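Local coordinates for protein member of DUF4221 family (Bacteroides vulgatus, PDB 3S9J) that is of unknown function but folds as a six-bladed beta-propeller of the DUF4221 family and carries bound sodium ions in the crystal, at residues Phe18-Gln23 with Val55-Glu60; Tyr26-Met31 with Leu42-Thr47; Leu51-Ile56 with Ala65-Leu70; Gln91-Ala96 with Ser104-Gln109. One frame throughout, in Å; residues are numbered along the deposited sequence. Where two conformers were deposited one is given.

The four contacts show how a beta-propeller is held together within a blade and between blades. Along the chain, contact 2 is nested inside the loop closed by contact 1; contact 3 follows contact 2 and begins on the segment where contact 1 ends; contact 4 comes after all three. Contacts 1, 2 and 3 all reach the sheet of strands 31-36, 39-46, 53-58 and 63-69, with centres 9 to 10 Å apart. Contact 1 ties that sheet to strand 8-19 of the sheet that also holds 354-364. Contact 4 lies in the next sheet, its centre about 11 Å from that of contact 3. The set thus spans three successive blades.

Contact 1 of 4, residues Phe18-Gln23 with Val55-Glu60; sequences FPLDEQ and VIFDIE. With NA (sodium ion), chain C.
Phe-18 (chi1 -56°) and Phe-57 (chi1 -70°) adopt the same first torsion, each with CG anti to its carbonyl carbon and beside its backbone N, and this brings the two rings together where two sheets meet. The rings meet obliquely, their planes 40° apart. The nearest carbons are Phe-18 CD1 and Phe-57 CD1, 3.4 Å apart. Over the face of the Phe-18 ring comes CB of Phe-57, in a CH-pi contact 4.0 Å from the ring centroid, while the edge of the same ring, at CE1, meets Asp-58 O in its plane at 3.4 Å. Leu-20 extends the apolar patch: its CD2 branch reaches the edge of the Phe-57 ring, 3.7 Å from CZ, the two side chains crossing at about a right angle. One face of Phe-57 is taken by Val-55 CG1 from its own strand.

Past Leu-20 the chain turns polar. Asp-21 OD1 accepts from Gln-23 N at 2.9 Å, an Asx turn in which the donor stands above the carboxylate plane. The backbone oxygen of the same aspartate, Asp-21 O, is a ligand of a sodium ion 2.4 Å away. Two waters, Thr-24 O and Asn-353 OD1 complete the ion's shell, which links this turn to Asn-353, just before strand 354-364.

The aromatic pair lies between strand 8-19, hydrogen-bonded through Phe-18 to Leu-355 of strand 354-364, and strand 53-58, whose neighbours 39-46 and 63-69 supply Phe-44 and Ile-64 against Phe-57.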
# COMPACT_ATOMS: atom_id res chain seq x y z
N PHE A 18 14.97 -7.34 -13.12
CA PHE A 18 14.72 -8.76 -12.99
C PHE A 18 14.10 -9.33 -14.27
O PHE A 18 12.93 -9.06 -14.59
CB PHE A 18 13.78 -9.05 -11.81
CG PHE A 18 14.24 -8.51 -10.49
CD1 PHE A 18 15.11 -9.24 -9.68
CD2 PHE A 18 13.74 -7.31 -10.00
CE1 PHE A 18 15.52 -8.74 -8.44
CE2 PHE A 18 14.14 -6.80 -8.78
CZ PHE A 18 15.02 -7.52 -7.98
N PRO A 19 14.85 -10.16 -14.99
CA PRO A 19 14.29 -10.78 -16.18
C PRO A 19 13.23 -11.80 -15.80
O PRO A 19 13.39 -12.56 -14.86
CB PRO A 19 15.50 -11.46 -16.84
CG PRO A 19 16.67 -10.76 -16.28
CD PRO A 19 16.29 -10.46 -14.86
N LEU A 20 12.14 -11.78 -16.56
CA LEU A 20 10.98 -12.63 -16.30
C LEU A 20 10.70 -13.52 -17.50
O LEU A 20 11.26 -13.34 -18.58
CB LEU A 20 9.74 -11.74 -16.01
CG LEU A 20 9.87 -10.60 -14.98
CD1 LEU A 20 8.56 -9.79 -14.90
CD2 LEU A 20 10.26 -11.14 -13.55
N ASP A 21 9.80 -14.47 -17.33
CA ASP A 21 9.22 -15.18 -18.44
C ASP A 21 7.73 -15.33 -18.18
O ASP A 21 7.17 -14.61 -17.36
CB ASP A 21 9.91 -16.53 -18.68
CG ASP A 21 9.67 -17.55 -17.56
OD1 ASP A 21 8.91 -17.31 -16.60
OD2 ASP A 21 10.29 -18.63 -17.63
N GLU A 22 7.08 -16.25 -18.89
CA GLU A 22 5.61 -16.41 -18.78
C GLU A 22 5.14 -16.84 -17.38
O GLU A 22 3.96 -16.71 -17.07
CB GLU A 22 5.11 -17.43 -19.81
CG GLU A 22 5.43 -18.86 -19.56
CD GLU A 22 6.85 -19.28 -19.98
OE1 GLU A 22 7.62 -18.43 -20.53
OE2 GLU A 22 7.14 -20.47 -19.75
N GLN A 23 6.04 -17.40 -16.56
CA GLN A 23 5.66 -17.83 -15.22
C GLN A 23 5.55 -16.71 -14.19
O GLN A 23 5.06 -16.95 -13.08
CB GLN A 23 6.67 -18.87 -14.68
CG GLN A 23 6.56 -20.23 -15.35
CD GLN A 23 7.16 -21.30 -14.42
OE1 GLN A 23 8.38 -21.39 -14.28
NE2 GLN A 23 6.29 -22.06 -13.72
N VAL A 55 6.59 -15.18 -5.80
CA VAL A 55 7.98 -15.19 -6.22
C VAL A 55 8.78 -14.34 -5.24
O VAL A 55 8.36 -13.24 -4.86
CB VAL A 55 8.11 -14.65 -7.64
CG1 VAL A 55 9.58 -14.40 -8.05
CG2 VAL A 55 7.39 -15.59 -8.61
N ILE A 56 9.96 -14.84 -4.87
CA ILE A 56 10.87 -14.08 -4.06
C ILE A 56 12.04 -13.68 -4.94
O ILE A 56 12.70 -14.54 -5.52
CB ILE A 56 11.39 -14.92 -2.86
CG1 ILE A 56 10.24 -15.49 -2.03
CG2 ILE A 56 12.41 -14.08 -2.02
CD1 ILE A 56 9.28 -14.45 -1.43
N PHE A 57 12.29 -12.37 -5.06
CA PHE A 57 13.41 -11.87 -5.83
C PHE A 57 14.61 -11.56 -4.94
O PHE A 57 14.45 -10.94 -3.90
CB PHE A 57 13.06 -10.60 -6.58
CG PHE A 57 12.09 -10.79 -7.73
CD1 PHE A 57 12.50 -11.34 -8.95
CD2 PHE A 57 10.79 -10.40 -7.61
CE1 PHE A 57 11.61 -11.51 -9.99
CE2 PHE A 57 9.91 -10.52 -8.66
CZ PHE A 57 10.30 -11.06 -9.86
N ASP A 58 15.78 -11.92 -5.43
CA ASP A 58 17.10 -11.64 -4.80
C ASP A 58 17.62 -10.30 -5.30
O ASP A 58 17.95 -10.16 -6.48
CB ASP A 58 18.02 -12.78 -5.17
CG ASP A 58 19.41 -12.65 -4.57
OD1 ASP A 58 19.83 -11.53 -4.16
OD2 ASP A 58 20.09 -13.69 -4.57
N ILE A 59 17.62 -9.29 -4.43
CA ILE A 59 17.95 -7.93 -4.83
C ILE A 59 19.42 -7.79 -5.24
O ILE A 59 19.73 -7.26 -6.32
CB ILE A 59 17.54 -6.92 -3.74
CG1 ILE A 59 16.00 -6.79 -3.69
CG2 ILE A 59 18.18 -5.54 -4.05
CD1 ILE A 59 15.48 -6.15 -2.41
N GLU A 60 20.33 -8.31 -4.41
CA GLU A 60 21.77 -8.22 -4.68
C GLU A 60 22.10 -8.86 -6.02
O GLU A 60 22.90 -8.33 -6.76
CB GLU A 60 22.54 -8.93 -3.55
CG GLU A 60 24.07 -8.96 -3.72
CD GLU A 60 24.79 -10.00 -2.81
OE1 GLU A 60 24.15 -10.76 -2.03
OE2 GLU A 60 26.04 -10.07 -2.91
NA NA C . 6.06 -12.52 -17.50
O HOH W 1 3.65 -13.68 -17.33
O HOH W 2 5.10 -10.32 -17.65

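Contact 2 of 4, residues Tyr26-Met31 with Leu42-Thr47; sequences YLSKSM and LHFENT. With FMT (formic acid), chain K.
Ser-28 lies directly over the Phe-44 ring: its CB stands 3.4 Å from the ring centroid and only 12° off the normal, a close CH-pi contact. Phe-44 is turned so that the edge near CZ meets Tyr-26 O, 3.6 Å from CZ, and the loop therefore wraps both a face and a rim of one ring. The hydroxyl of Ser-28, placed beside its own carbonyl carbon (chi1 177°), points past the ring to the strand. There Ser-28 OG donates to Glu-45 O at 2.7 Å, on a lone pair in the carbonyl plane, and accepts from Ser-30 N at 3.1 Å, so that one oxygen is gripped twice.

Further along, Glu-45 N donates to Ser-30 O at 3.1 Å, from above the carbonyl plane, and the CD2 edge of the His-43 ring faces the same Ser-30 O. Met-31, a selenomethionine bent at its third torsion, sets its selenium beside the Phe-44 ring, in an oblique Met-aromatic contact. Ser-84 OG of the next blade bonds both His-43 NE2 and Glu-45 OE1, while Glu-45 OE2 accepts from Thr-47 OG1 and Gly-83 N.

The Ser-28 to Ser-30 bond defines an ST turn. It leads into an antiparallel, non-hydrogen-bonded pairing of Met-31 with Phe-44, by which the outermost strand 31-36 joins strand 39-46 in a four-stranded propeller blade.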
# COMPACT_ATOMS: atom_id res chain seq x y z
N TYR A 26 4.67 -9.13 -14.64
CA TYR A 26 5.51 -8.01 -14.16
C TYR A 26 4.85 -7.17 -13.08
O TYR A 26 5.51 -6.41 -12.39
CB TYR A 26 5.99 -7.09 -15.29
CG TYR A 26 4.88 -6.23 -15.88
CD1 TYR A 26 4.58 -4.98 -15.37
CD2 TYR A 26 4.12 -6.71 -16.92
CE1 TYR A 26 3.53 -4.21 -15.88
CE2 TYR A 26 3.08 -5.94 -17.45
CZ TYR A 26 2.81 -4.70 -16.93
OH TYR A 26 1.77 -3.97 -17.45
N LEU A 27 3.53 -7.28 -12.96
CA LEU A 27 2.75 -6.51 -11.98
C LEU A 27 2.38 -7.37 -10.79
O LEU A 27 1.84 -8.47 -10.97
CB LEU A 27 1.45 -6.01 -12.60
CG LEU A 27 0.50 -5.28 -11.64
CD1 LEU A 27 1.16 -4.00 -11.17
CD2 LEU A 27 -0.82 -4.99 -12.33
N SER A 28 2.65 -6.85 -9.59
CA SER A 28 2.12 -7.37 -8.36
C SER A 28 1.48 -6.26 -7.56
O SER A 28 2.02 -5.16 -7.51
CB SER A 28 3.25 -7.94 -7.49
OG SER A 28 2.68 -8.40 -6.24
N LYS A 29 0.34 -6.57 -6.93
CA LYS A 29 -0.33 -5.64 -6.02
C LYS A 29 0.04 -5.87 -4.56
O LYS A 29 -0.48 -5.17 -3.69
CB LYS A 29 -1.85 -5.70 -6.18
CG LYS A 29 -2.30 -5.21 -7.57
CD LYS A 29 -3.82 -5.11 -7.65
CE LYS A 29 -4.32 -4.55 -8.95
NZ LYS A 29 -5.85 -4.64 -9.01
N SER A 30 0.93 -6.82 -4.30
CA SER A 30 1.34 -7.13 -2.93
C SER A 30 2.82 -7.54 -2.94
O SER A 30 3.17 -8.75 -2.93
CB SER A 30 0.45 -8.21 -2.36
OG SER A 30 0.71 -8.40 -0.96
N MSE A 31 3.67 -6.53 -3.01
CA MSE A 31 5.12 -6.73 -3.08
C MSE A 31 5.77 -5.94 -1.96
O MSE A 31 5.50 -4.76 -1.80
CB MSE A 31 5.75 -6.33 -4.43
CG MSE A 31 5.24 -5.14 -5.06
SE MSE A 31 6.72 -4.59 -6.33
CE MSE A 31 7.35 -3.16 -5.11
N LEU A 42 12.77 -9.21 -2.27
CA LEU A 42 11.43 -8.71 -2.54
C LEU A 42 10.45 -9.89 -2.58
O LEU A 42 10.57 -10.80 -3.41
CB LEU A 42 11.41 -7.87 -3.84
CG LEU A 42 10.14 -7.10 -4.18
CD1 LEU A 42 9.84 -6.07 -3.10
CD2 LEU A 42 10.22 -6.42 -5.60
N HIS A 43 9.47 -9.84 -1.69
CA HIS A 43 8.33 -10.74 -1.69
C HIS A 43 7.39 -10.21 -2.78
O HIS A 43 6.93 -9.07 -2.70
CB HIS A 43 7.64 -10.66 -0.35
CG HIS A 43 6.31 -11.36 -0.28
ND1 HIS A 43 6.14 -12.52 0.44
CD2 HIS A 43 5.09 -11.04 -0.78
CE1 HIS A 43 4.87 -12.91 0.34
NE2 HIS A 43 4.21 -12.01 -0.37
N PHE A 44 7.08 -11.01 -3.79
CA PHE A 44 6.30 -10.53 -4.92
C PHE A 44 5.15 -11.49 -5.16
O PHE A 44 5.34 -12.56 -5.71
CB PHE A 44 7.23 -10.44 -6.12
CG PHE A 44 6.63 -9.88 -7.40
CD1 PHE A 44 5.96 -10.71 -8.30
CD2 PHE A 44 6.83 -8.55 -7.74
CE1 PHE A 44 5.48 -10.20 -9.52
CE2 PHE A 44 6.34 -8.05 -8.97
CZ PHE A 44 5.68 -8.89 -9.85
N GLU A 45 3.96 -11.10 -4.71
CA GLU A 45 2.80 -11.94 -4.91
C GLU A 45 2.50 -12.00 -6.39
O GLU A 45 2.32 -10.98 -7.01
CB GLU A 45 1.58 -11.43 -4.17
CG GLU A 45 0.39 -12.36 -4.30
CD GLU A 45 -0.80 -11.84 -3.53
OE1 GLU A 45 -0.65 -11.59 -2.32
OE2 GLU A 45 -1.87 -11.67 -4.14
N ASN A 46 2.44 -13.18 -6.95
CA ASN A 46 2.31 -13.35 -8.42
C ASN A 46 0.97 -14.03 -8.69
O ASN A 46 0.90 -15.21 -9.06
CB ASN A 46 3.50 -14.20 -8.88
CG ASN A 46 3.54 -14.44 -10.37
OD1 ASN A 46 3.28 -13.53 -11.17
ND2 ASN A 46 3.88 -15.68 -10.77
N THR A 47 -0.10 -13.25 -8.47
CA THR A 47 -1.46 -13.77 -8.58
C THR A 47 -2.26 -13.06 -9.67
O THR A 47 -3.48 -13.28 -9.79
CB THR A 47 -2.21 -13.64 -7.23
OG1 THR A 47 -2.09 -12.29 -6.78
CG2 THR A 47 -1.62 -14.63 -6.20
C FMT K . 1.99 -0.56 -16.95
O1 FMT K . 1.63 0.64 -17.10
O2 FMT K . 1.21 -1.49 -16.70
O HOH W 3 1.44 -11.32 -10.88
O HOH W 4 -1.03 -9.08 -7.23

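Contact 3 of 4, residues Leu51-Ile56 with Ala65-Leu70; sequences LYDIVI and AKRIPL. With NA (sodium ion), chain D.
Ile-54 and Ile-68 form a hydrogen-bonded pair between antiparallel strands 53-58 and 63-69 of a hairpin, Ile-54 N to Ile-68 O at 3.0 Å and Ile-68 N to Ile-54 O at 2.7 Å. Beyond it, Ile-56 N donates to Lys-66 O, and Ile-56 O receives Ala-65 N at 2.8 Å with a weak second bond from Lys-66 N; both residues facing Ile-56 make a classic beta bulge.

The charged contact lies on the Asp-53, Val-55 and Arg-67 face. Arg-67 NH1 meets Asp-53 OD2 at 2.8 Å in a salt bridge, on the syn side of the carboxylate but 27° out of its plane, and nearly in the guanidinium plane; the two planes are 55° apart. Bending at its third torsion (chi3 -63°) curls the arginine back, so that Val-55 CG2 sits over one guanidinium face, 3.5 Å from NH1.

On the other face the aliphatic part of Lys-66 runs beside Ile-56, Lys-66 CG to Ile-56 CG1 3.8 Å, its NZ going on to Ser-90, while Ile-54 CG1 and Leu-70 CD1 touch at 4.1 Å.

A metal closes the end of the hairpin: Tyr-52 O and Leu-70 O, 3.3 Å apart, both bind a sodium ion whose other ligands are four waters. The cation probably offsets the repulsion between these carbonyls, while Asn-46 ND2 on Asp-53 OD1 and Thr-24 OG1 on Arg-67 NH2 probably help to fix the salt-bridged pair.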
# COMPACT_ATOMS: atom_id res chain seq x y z
N LEU A 51 -1.78 -16.53 -13.23
CA LEU A 51 -0.71 -16.96 -12.33
C LEU A 51 -1.21 -17.04 -10.90
O LEU A 51 -2.13 -16.33 -10.52
CB LEU A 51 0.46 -15.98 -12.38
CG LEU A 51 1.05 -15.89 -13.80
CD1 LEU A 51 1.97 -14.77 -13.87
CD2 LEU A 51 1.72 -17.21 -14.20
N TYR A 52 -0.60 -17.92 -10.12
CA TYR A 52 -1.03 -18.07 -8.72
C TYR A 52 0.07 -18.68 -7.85
O TYR A 52 0.03 -19.87 -7.49
CB TYR A 52 -2.29 -18.92 -8.68
CG TYR A 52 -3.17 -18.74 -7.45
CD1 TYR A 52 -3.88 -17.57 -7.26
CD2 TYR A 52 -3.31 -19.75 -6.51
CE1 TYR A 52 -4.74 -17.41 -6.17
CE2 TYR A 52 -4.16 -19.59 -5.40
CZ TYR A 52 -4.89 -18.43 -5.27
OH TYR A 52 -5.78 -18.30 -4.21
N ASP A 53 1.04 -17.85 -7.50
CA ASP A 53 2.11 -18.20 -6.60
C ASP A 53 2.76 -16.95 -6.03
O ASP A 53 2.30 -15.84 -6.27
CB ASP A 53 3.12 -19.17 -7.25
CG ASP A 53 3.85 -18.59 -8.48
OD1 ASP A 53 4.04 -17.36 -8.58
OD2 ASP A 53 4.22 -19.43 -9.37
N ILE A 54 3.80 -17.14 -5.23
CA ILE A 54 4.59 -16.04 -4.75
C ILE A 54 6.02 -16.24 -5.25
O ILE A 54 6.59 -17.33 -5.11
CB ILE A 54 4.57 -15.96 -3.21
CG1 ILE A 54 3.16 -15.65 -2.70
CG2 ILE A 54 5.56 -14.89 -2.67
CD1 ILE A 54 2.97 -16.00 -1.21
N VAL A 55 6.59 -15.18 -5.80
CA VAL A 55 7.98 -15.19 -6.22
C VAL A 55 8.78 -14.34 -5.24
O VAL A 55 8.36 -13.24 -4.86
CB VAL A 55 8.11 -14.65 -7.64
CG1 VAL A 55 9.58 -14.40 -8.05
CG2 VAL A 55 7.39 -15.59 -8.61
N ILE A 56 9.96 -14.84 -4.87
CA ILE A 56 10.87 -14.08 -4.06
C ILE A 56 12.04 -13.68 -4.94
O ILE A 56 12.70 -14.54 -5.52
CB ILE A 56 11.39 -14.92 -2.86
CG1 ILE A 56 10.24 -15.49 -2.03
CG2 ILE A 56 12.41 -14.08 -2.02
CD1 ILE A 56 9.28 -14.45 -1.43
N ALA A 65 14.97 -15.73 -6.54
CA ALA A 65 15.52 -16.59 -5.45
C ALA A 65 14.74 -17.87 -5.26
O ALA A 65 15.34 -18.93 -5.04
CB ALA A 65 15.53 -15.83 -4.10
N LYS A 66 13.42 -17.77 -5.21
CA LYS A 66 12.58 -18.94 -5.08
C LYS A 66 11.15 -18.64 -5.46
O LYS A 66 10.77 -17.48 -5.60
CB LYS A 66 12.63 -19.55 -3.69
CG LYS A 66 12.03 -18.82 -2.59
CD LYS A 66 12.25 -19.61 -1.25
CE LYS A 66 11.68 -18.89 -0.07
NZ LYS A 66 12.29 -19.32 1.25
N ARG A 67 10.39 -19.72 -5.61
CA ARG A 67 8.98 -19.66 -5.97
C ARG A 67 8.24 -20.46 -4.93
O ARG A 67 8.56 -21.63 -4.67
CB ARG A 67 8.78 -20.27 -7.35
CG ARG A 67 7.37 -20.23 -7.89
CD ARG A 67 7.34 -20.69 -9.33
NE ARG A 67 8.12 -19.80 -10.21
CZ ARG A 67 7.70 -18.68 -10.77
NH1 ARG A 67 6.46 -18.25 -10.61
NH2 ARG A 67 8.53 -17.99 -11.54
N ILE A 68 7.28 -19.80 -4.29
CA ILE A 68 6.45 -20.43 -3.28
C ILE A 68 5.12 -20.80 -3.91
O ILE A 68 4.38 -19.93 -4.37
CB ILE A 68 6.24 -19.49 -2.10
CG1 ILE A 68 7.59 -19.06 -1.51
CG2 ILE A 68 5.30 -20.14 -1.02
CD1 ILE A 68 7.48 -18.01 -0.38
N PRO A 69 4.82 -22.10 -4.00
CA PRO A 69 3.59 -22.48 -4.67
C PRO A 69 2.37 -22.14 -3.84
O PRO A 69 2.43 -22.12 -2.60
CB PRO A 69 3.73 -24.00 -4.85
CG PRO A 69 4.69 -24.40 -3.87
CD PRO A 69 5.59 -23.26 -3.55
N LEU A 70 1.27 -21.84 -4.53
CA LEU A 70 -0.04 -21.63 -3.91
C LEU A 70 -1.01 -22.55 -4.61
O LEU A 70 -1.10 -22.52 -5.84
CB LEU A 70 -0.50 -20.17 -4.05
CG LEU A 70 0.30 -19.07 -3.36
CD1 LEU A 70 -0.28 -17.67 -3.72
CD2 LEU A 70 0.36 -19.32 -1.82
NA NA D . -0.49 -22.10 -7.99
O HOH W 5 1.69 -22.79 -7.48
O HOH W 6 0.05 -21.76 -10.29
O HOH W 7 -2.83 -22.54 -8.82
O HOH W 8 -0.44 -24.57 -8.52

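Contact 4 of 4, residues Gln91-Ala96 with Ser104-Gln109; sequences QYILVA and SSINSQ. With FMT (formic acid), chain I.
A beta hairpin of one propeller blade brings Gln-91-Ala-96 against Ser-104-Gln-109, with strands 93-97 and 102-106 antiparallel. Ile-93 and Ile-106 pair through two backbone bonds, Ile-106 N to Ile-93 O being the shorter at 2.8 Å. Val-95 and Ser-104 repeat the pattern, with Val-95 N to Ser-104 O also at 2.8 Å. Between the two pairs the non-hydrogen-bonded Leu-94 and Ser-105 approach through carbon: Leu-94 CD2 lies 3.8 Å from Ser-105 CB.

On the face of Ile-93, Val-95, Ser-104 and Ile-106, the placement of Ile-106 CG1 between its backbone N and carbonyl carbon (chi1 65°) carries that branch toward the partner strand. CG1 then rests 3.8 Å from Ile-93 CB, and CD1 reaches Val-95 CG1 in the conformer given, crossing at about a right angle. These strands are the middle two of a four-stranded sheet, between 84-86 and 112-117, and this largely apolar face meets the preceding blade, where Ile-93 touches Ile-68 and Ile-106 touches Leu-70.

The other face carries Leu-94 and Ser-105. Tyr-92 brings its ring alongside Ser-105, whose CB is 3.6 Å from Tyr-92 CE1, in an oblique approach. Water 11, lying in the ring plane, bridges Tyr-92 OH and Ser-105 OG.

At the strand ends water 9 takes over the pairing: it donates to Gln-91 O and OE1, and accepts from Ser-108 N at 3.0 Å. Asn-107 OD1 accepts from Gln-109 N in an Asx turn, and Asn-107 ND2 donates to O2 of a formic acid molecule, probably from the crystallisation liquor, at 2.7 Å. Gln-91 NE2 donates to Glu-36 OE2 of the preceding blade.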
# COMPACT_ATOMS: atom_id res chain seq x y z
N GLN A 91 9.59 -17.54 5.76
CA GLN A 91 9.32 -18.80 6.47
C GLN A 91 7.93 -18.86 7.08
O GLN A 91 7.42 -19.95 7.39
CB GLN A 91 10.36 -19.01 7.58
CG GLN A 91 11.79 -19.11 7.06
CD GLN A 91 11.96 -20.16 5.96
OE1 GLN A 91 11.51 -21.29 6.09
NE2 GLN A 91 12.60 -19.76 4.87
N TYR A 92 7.32 -17.69 7.24
CA TYR A 92 5.98 -17.56 7.80
C TYR A 92 5.35 -16.35 7.17
O TYR A 92 5.77 -15.21 7.41
CB TYR A 92 6.08 -17.37 9.32
CG TYR A 92 4.72 -17.28 10.04
CD1 TYR A 92 4.00 -18.42 10.37
CD2 TYR A 92 4.19 -16.05 10.40
CE1 TYR A 92 2.78 -18.35 11.06
CE2 TYR A 92 2.96 -15.96 11.07
CZ TYR A 92 2.27 -17.10 11.39
OH TYR A 92 1.08 -17.00 12.08
N ILE A 93 4.41 -16.65 6.29
CA ILE A 93 3.76 -15.66 5.43
C ILE A 93 2.27 -15.64 5.76
O ILE A 93 1.66 -16.70 5.90
CB ILE A 93 3.98 -16.01 3.93
CG1 ILE A 93 5.44 -15.76 3.52
CG2 ILE A 93 2.99 -15.18 2.99
CD1 ILE A 93 5.87 -16.52 2.22
N LEU A 94 1.70 -14.45 5.86
CA LEU A 94 0.28 -14.29 6.06
C LEU A 94 -0.37 -13.89 4.73
O LEU A 94 0.15 -13.05 4.01
CB LEU A 94 0.01 -13.26 7.15
CG LEU A 94 0.28 -13.77 8.58
CD1 LEU A 94 0.27 -12.61 9.59
CD2 LEU A 94 -0.77 -14.84 8.93
N VAL A 95 -1.50 -14.51 4.42
CA VAL A 95 -2.19 -14.21 3.18
C VAL A 95 -3.64 -13.86 3.46
O VAL A 95 -4.29 -14.42 4.35
CB VAL A 95 -2.11 -15.33 2.09
CG1 VAL A 95 -0.63 -15.74 1.80
CG2 VAL A 95 -2.97 -16.54 2.48
N ALA A 96 -4.13 -12.89 2.71
CA ALA A 96 -5.51 -12.38 2.83
C ALA A 96 -6.36 -13.01 1.73
O ALA A 96 -5.97 -13.03 0.55
CB ALA A 96 -5.56 -10.85 2.70
N SER A 104 -4.89 -16.59 6.21
CA SER A 104 -4.17 -17.86 6.35
C SER A 104 -2.67 -17.64 6.56
O SER A 104 -2.11 -16.69 6.02
CB SER A 104 -4.37 -18.78 5.14
OG SER A 104 -5.73 -19.07 4.86
N SER A 105 -2.04 -18.50 7.35
CA SER A 105 -0.59 -18.52 7.45
C SER A 105 -0.07 -19.70 6.66
O SER A 105 -0.68 -20.78 6.64
CB SER A 105 -0.11 -18.56 8.89
OG SER A 105 -0.71 -19.65 9.55
N ILE A 106 1.02 -19.47 5.95
CA ILE A 106 1.67 -20.51 5.15
C ILE A 106 3.16 -20.53 5.40
O ILE A 106 3.73 -19.55 5.89
CB ILE A 106 1.39 -20.36 3.63
CG1 ILE A 106 2.00 -19.08 3.05
CG2 ILE A 106 -0.10 -20.36 3.34
CD1 ILE A 106 1.89 -19.00 1.52
N ASN A 107 3.79 -21.67 5.11
CA ASN A 107 5.26 -21.72 5.13
C ASN A 107 5.88 -21.50 3.73
O ASN A 107 5.16 -21.21 2.77
CB ASN A 107 5.76 -23.02 5.78
CG ASN A 107 5.41 -24.26 4.99
OD1 ASN A 107 5.15 -24.19 3.80
ND2 ASN A 107 5.41 -25.43 5.67
N SER A 108 7.21 -21.64 3.63
CA SER A 108 7.93 -21.34 2.39
C SER A 108 7.64 -22.36 1.29
O SER A 108 8.01 -22.14 0.15
CB SER A 108 9.44 -21.28 2.65
OG SER A 108 9.92 -22.50 3.19
N GLN A 109 7.00 -23.46 1.65
CA GLN A 109 6.60 -24.49 0.70
C GLN A 109 5.13 -24.31 0.29
O GLN A 109 4.56 -25.16 -0.42
CB GLN A 109 6.87 -25.88 1.29
CG GLN A 109 8.37 -26.17 1.54
CD GLN A 109 8.93 -25.51 2.81
OE1 GLN A 109 8.36 -25.63 3.91
NE2 GLN A 109 10.06 -24.81 2.67
C FMT I . 5.52 -24.98 9.27
O1 FMT I . 6.19 -24.00 9.62
O2 FMT I . 5.88 -25.72 8.35
O HOH W 9 8.85 -22.08 6.15
O HOH W 10 11.86 -23.56 4.73
O HOH W 11 -0.43 -19.12 12.21